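Local atomic coordinates of Serine/threonine-protein kinase Tel1 (Chaetomium thermophilum, PDB entry 6SKY), a protein that phosphorylates serine and threonine residues of proteins using ATP and probably activates checkpoint signalling in response to DNA damage. Residues 2798-2801 / 2802-2806; 2684-2688 / 2689-2693. All blocks are in the same frame, centred on the assembly; numbering follows the deposited sequence.

Contact 1 of 2, residues 2798-2801 / 2802-2806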
# COMPACT_ATOMS: atom_id res chain seq x y z
N PHE A 2798 16.46 -8.95 -23.51
CA PHE A 2798 16.15 -10.34 -23.81
C PHE A 2798 15.66 -10.40 -25.25
O PHE A 2798 15.51 -9.37 -25.91
CB PHE A 2798 15.11 -10.91 -22.84
CG PHE A 2798 13.99 -9.96 -22.51
CD1 PHE A 2798 13.99 -9.26 -21.33
CD2 PHE A 2798 12.92 -9.81 -23.36
CE1 PHE A 2798 12.97 -8.41 -21.02
CE2 PHE A 2798 11.91 -8.96 -23.05
CZ PHE A 2798 11.93 -8.27 -21.88
N ARG A 2799 15.43 -11.61 -25.73
CA ARG A 2799 15.00 -11.83 -27.11
C ARG A 2799 13.48 -11.75 -27.18
O ARG A 2799 12.78 -12.59 -26.61
CB ARG A 2799 15.50 -13.16 -27.64
CG ARG A 2799 15.17 -13.35 -29.08
CD ARG A 2799 15.75 -14.61 -29.64
NE ARG A 2799 15.60 -14.63 -31.08
CZ ARG A 2799 16.57 -14.32 -31.93
NH1 ARG A 2799 16.35 -14.35 -33.22
NH2 ARG A 2799 17.75 -13.98 -31.48
N LEU A 2800 12.97 -10.74 -27.87
CA LEU A 2800 11.54 -10.54 -28.06
C LEU A 2800 11.28 -10.09 -29.49
O LEU A 2800 10.62 -9.08 -29.74
CB LEU A 2800 10.99 -9.53 -27.07
CG LEU A 2800 9.52 -9.59 -26.69
CD1 LEU A 2800 9.20 -10.91 -26.08
CD2 LEU A 2800 9.21 -8.49 -25.72
N THR A 2801 11.83 -10.82 -30.46
CA THR A 2801 11.65 -10.46 -31.85
C THR A 2801 10.20 -10.68 -32.27
O THR A 2801 9.34 -11.06 -31.48
CB THR A 2801 12.61 -11.26 -32.72
OG1 THR A 2801 12.22 -12.63 -32.73
CG2 THR A 2801 13.99 -11.16 -32.17
N ARG A 2802 9.90 -10.42 -33.55
CA ARG A 2802 8.52 -10.55 -34.01
C ARG A 2802 8.06 -11.99 -34.03
O ARG A 2802 6.87 -12.26 -33.85
CB ARG A 2802 8.38 -9.95 -35.41
CG ARG A 2802 8.49 -8.46 -35.47
CD ARG A 2802 8.52 -8.01 -36.90
NE ARG A 2802 9.49 -8.78 -37.67
CZ ARG A 2802 9.36 -9.05 -38.96
NH1 ARG A 2802 8.31 -8.62 -39.62
NH2 ARG A 2802 10.28 -9.77 -39.57
N ASP A 2803 8.97 -12.94 -34.22
CA ASP A 2803 8.60 -14.34 -34.20
C ASP A 2803 8.35 -14.85 -32.79
O ASP A 2803 7.50 -15.71 -32.59
CB ASP A 2803 9.67 -15.19 -34.87
CG ASP A 2803 9.32 -15.52 -36.30
OD1 ASP A 2803 9.82 -14.85 -37.22
OD2 ASP A 2803 8.53 -16.45 -36.51
N ILE A 2804 9.08 -14.36 -31.79
CA ILE A 2804 8.80 -14.77 -30.43
C ILE A 2804 7.42 -14.29 -30.01
O ILE A 2804 6.67 -15.01 -29.35
CB ILE A 2804 9.90 -14.28 -29.47
CG1 ILE A 2804 11.01 -15.32 -29.32
CG2 ILE A 2804 9.35 -14.03 -28.10
CD1 ILE A 2804 11.75 -15.61 -30.56
N VAL A 2805 7.06 -13.08 -30.41
CA VAL A 2805 5.78 -12.51 -30.03
C VAL A 2805 4.64 -13.10 -30.85
O VAL A 2805 3.50 -13.16 -30.38
CB VAL A 2805 5.84 -10.98 -30.17
CG1 VAL A 2805 4.53 -10.36 -29.82
CG2 VAL A 2805 6.90 -10.44 -29.27
N ASP A 2806 4.92 -13.55 -32.07
CA ASP A 2806 3.87 -14.16 -32.88
C ASP A 2806 3.34 -15.44 -32.26
O ASP A 2806 2.16 -15.76 -32.42
CB ASP A 2806 4.40 -14.43 -34.28
CG ASP A 2806 3.30 -14.72 -35.26
OD1 ASP A 2806 2.41 -13.88 -35.44
OD2 ASP A 2806 3.32 -15.80 -35.87
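Leu2800 and Thr2801 meet Ile2804 and Val2805 in a local, buried contact at the start of helix 2802-2806, where the loop that follows strand 2775-2777 turns into the helix. Thr2801 is the N-cap. Its carbonyl O accepts the first helical bond, from Val2805 N at 3.2 Å, with an N-H...O angle of 157°. Leu2800, just before the cap, turns its end back over the first turn: CG lies 3.8 Å from Val2805 CG2, while CD1 rests 3.7 Å from Ile2804 CG2. A leucine preceding the cap and packing on the residue five places later is a hydrophobic staple, here widened by Ile2804. The FRLTRD sequence around it is consistent with the end of the activation segment in PI3-kinase-related kinases, and the FATC tail closes on it. Ile2804 divides its branches, CG2 serving Leu2800 and CD1 reaching to 4.0 Å from Arg2799 NE, near the guanidinium plane and at its edge. The Arg2799 side chain has CG anti to the backbone N (chi1 -175°) and is extended from CG to NE, crossing Ile2804 at about a right angle. Thr2801 CG2 lies over the rim of one guanidinium face, 3.8 Å above its plane; Arg2761 O holds NH2, and Trp2940 adds a cation-pi contact. Replacing Ile2804 by an alanine removes both branches and would probably cost Leu2800 CD1 one of its apolar neighbours and leave a gap beside the edge of the Arg2799 guanidinium group. With chi1 at 69°, Thr2801 OG1 sits between the backbone N and the carbonyl carbon, 3.7 Å from Ile2804 CD1, and is hydrogen-bonded to the C-terminal Ala2944 O. Asp2803 accepts from His2678 NE2 and Val2720 N; these donors and the helix start may ease the closeness of its charge to Ala2944 OXT.

Contact 2 of 2, residues 2684-2688 / 2689-2693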
# COMPACT_ATOMS: atom_id res chain seq x y z
N LYS A 2684 6.87 -16.07 -51.31
CA LYS A 2684 7.27 -14.84 -51.98
C LYS A 2684 8.17 -13.97 -51.12
O LYS A 2684 8.62 -12.92 -51.60
CB LYS A 2684 6.04 -14.04 -52.40
CG LYS A 2684 5.18 -14.72 -53.44
CD LYS A 2684 4.01 -13.85 -53.83
CE LYS A 2684 3.13 -14.53 -54.85
NZ LYS A 2684 2.08 -13.63 -55.39
N ASP A 2685 8.44 -14.35 -49.88
CA ASP A 2685 9.29 -13.56 -49.01
C ASP A 2685 10.76 -13.87 -49.28
O ASP A 2685 11.11 -14.81 -49.99
CB ASP A 2685 8.97 -13.85 -47.55
CG ASP A 2685 7.73 -13.13 -47.07
OD1 ASP A 2685 7.07 -12.47 -47.90
OD2 ASP A 2685 7.42 -13.23 -45.87
N LEU A 2686 11.62 -13.05 -48.69
CA LEU A 2686 13.05 -13.31 -48.75
C LEU A 2686 13.38 -14.59 -48.00
O LEU A 2686 12.69 -14.98 -47.06
CB LEU A 2686 13.83 -12.15 -48.15
CG LEU A 2686 13.81 -10.79 -48.82
CD1 LEU A 2686 14.47 -9.79 -47.92
CD2 LEU A 2686 14.53 -10.85 -50.14
N LYS A 2687 14.46 -15.23 -48.41
CA LYS A 2687 14.99 -16.33 -47.62
C LYS A 2687 15.60 -15.79 -46.34
O LYS A 2687 15.76 -14.58 -46.16
CB LYS A 2687 16.02 -17.11 -48.42
CG LYS A 2687 15.51 -17.69 -49.71
CD LYS A 2687 14.81 -19.00 -49.47
CE LYS A 2687 14.46 -19.67 -50.77
NZ LYS A 2687 13.88 -21.02 -50.56
N GLY A 2688 15.96 -16.70 -45.44
CA GLY A 2688 16.63 -16.27 -44.22
C GLY A 2688 18.06 -15.86 -44.48
O GLY A 2688 18.56 -14.90 -43.88
N SER A 2689 18.74 -16.56 -45.38
CA SER A 2689 20.11 -16.21 -45.72
C SER A 2689 20.19 -14.87 -46.44
O SER A 2689 21.15 -14.12 -46.24
CB SER A 2689 20.73 -17.31 -46.57
OG SER A 2689 19.82 -17.75 -47.57
N GLN A 2690 19.19 -14.54 -47.26
CA GLN A 2690 19.20 -13.25 -47.93
C GLN A 2690 19.02 -12.11 -46.93
O GLN A 2690 19.68 -11.08 -47.05
CB GLN A 2690 18.11 -13.23 -48.99
CG GLN A 2690 18.17 -14.42 -49.91
CD GLN A 2690 17.10 -14.41 -50.97
OE1 GLN A 2690 16.25 -13.53 -51.00
NE2 GLN A 2690 17.14 -15.39 -51.86
N CYS A 2691 18.13 -12.29 -45.95
CA CYS A 2691 17.98 -11.30 -44.90
C CYS A 2691 19.26 -11.16 -44.09
O CYS A 2691 19.68 -10.04 -43.77
CB CYS A 2691 16.82 -11.67 -43.98
SG CYS A 2691 15.20 -11.66 -44.75
N ARG A 2692 19.90 -12.28 -43.75
CA ARG A 2692 21.13 -12.20 -42.98
C ARG A 2692 22.22 -11.47 -43.75
O ARG A 2692 22.94 -10.65 -43.19
CB ARG A 2692 21.61 -13.60 -42.61
CG ARG A 2692 23.00 -13.60 -42.03
CD ARG A 2692 23.32 -14.86 -41.28
NE ARG A 2692 24.61 -14.73 -40.60
CZ ARG A 2692 25.09 -15.59 -39.72
NH1 ARG A 2692 24.40 -16.67 -39.38
NH2 ARG A 2692 26.27 -15.37 -39.16
N LYS A 2693 22.34 -11.74 -45.05
CA LYS A 2693 23.37 -11.09 -45.84
C LYS A 2693 23.09 -9.61 -46.03
O LYS A 2693 24.01 -8.79 -45.96
CB LYS A 2693 23.50 -11.79 -47.19
CG LYS A 2693 24.53 -11.20 -48.10
CD LYS A 2693 24.58 -11.97 -49.40
CE LYS A 2693 25.58 -11.38 -50.37
NZ LYS A 2693 25.60 -12.15 -51.64
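Leu2686 and Cys2691 bracket the N-terminus of helix 2688-2697 as a hydrophobic staple, the residue before the Lys2687 N-cap packing on the one five places later. Leu2686 CB lies 3.7 Å from Cys2691 SG, and CD1 flanks the same sulfur. The thiol swings back toward the incoming loop because SG is anti to its own carbonyl carbon (chi1 -65°), and Phe2717 and Tyr2943 also touch the Cys2691 side chain. With CG anti to its carbonyl carbon (chi1 -51°) and the rest extended, the Gln2690 chain reaches back beside the loop: OE1 comes to 3.3 Å from Leu2686 CD2, whereas NE2 lies 3.5 Å from Lys2687 CG. Lys2687 starts toward the helix, with CB 3.8 Å from Gln2690 CG, then bends sharply at chi2 (-83°). That kink takes NZ away from the first turn to a salt bridge with Glu2679 on the preceding helix. The two backbone bonds of the turn differ: Cys2691 N makes only a weak bond to Lys2687 O, while Arg2692 N reaches Gly2688 O at 2.9 Å.

Contact 2 comes first along the chain and contact 1 more than a hundred residues later, both within the kinase domain, beyond the six-stranded sheet and so in its C-lobe. Their centres are 18 Å apart and their nearest atoms about 7 Å, without touching. Both nevertheless lean on common elements: helix 2670-2681 supplies Glu2679 to one and His2678 to the other, residues 2716-2721 border both, and the chain's last residues reach both, Tyr2943 at each and Ala2944 at contact 1. Two helix starts thus illustrate one principle, the hydrophobic staple, in different settings, with the C-terminal tail lying against both, consistent with FATC being integral to the C-lobe.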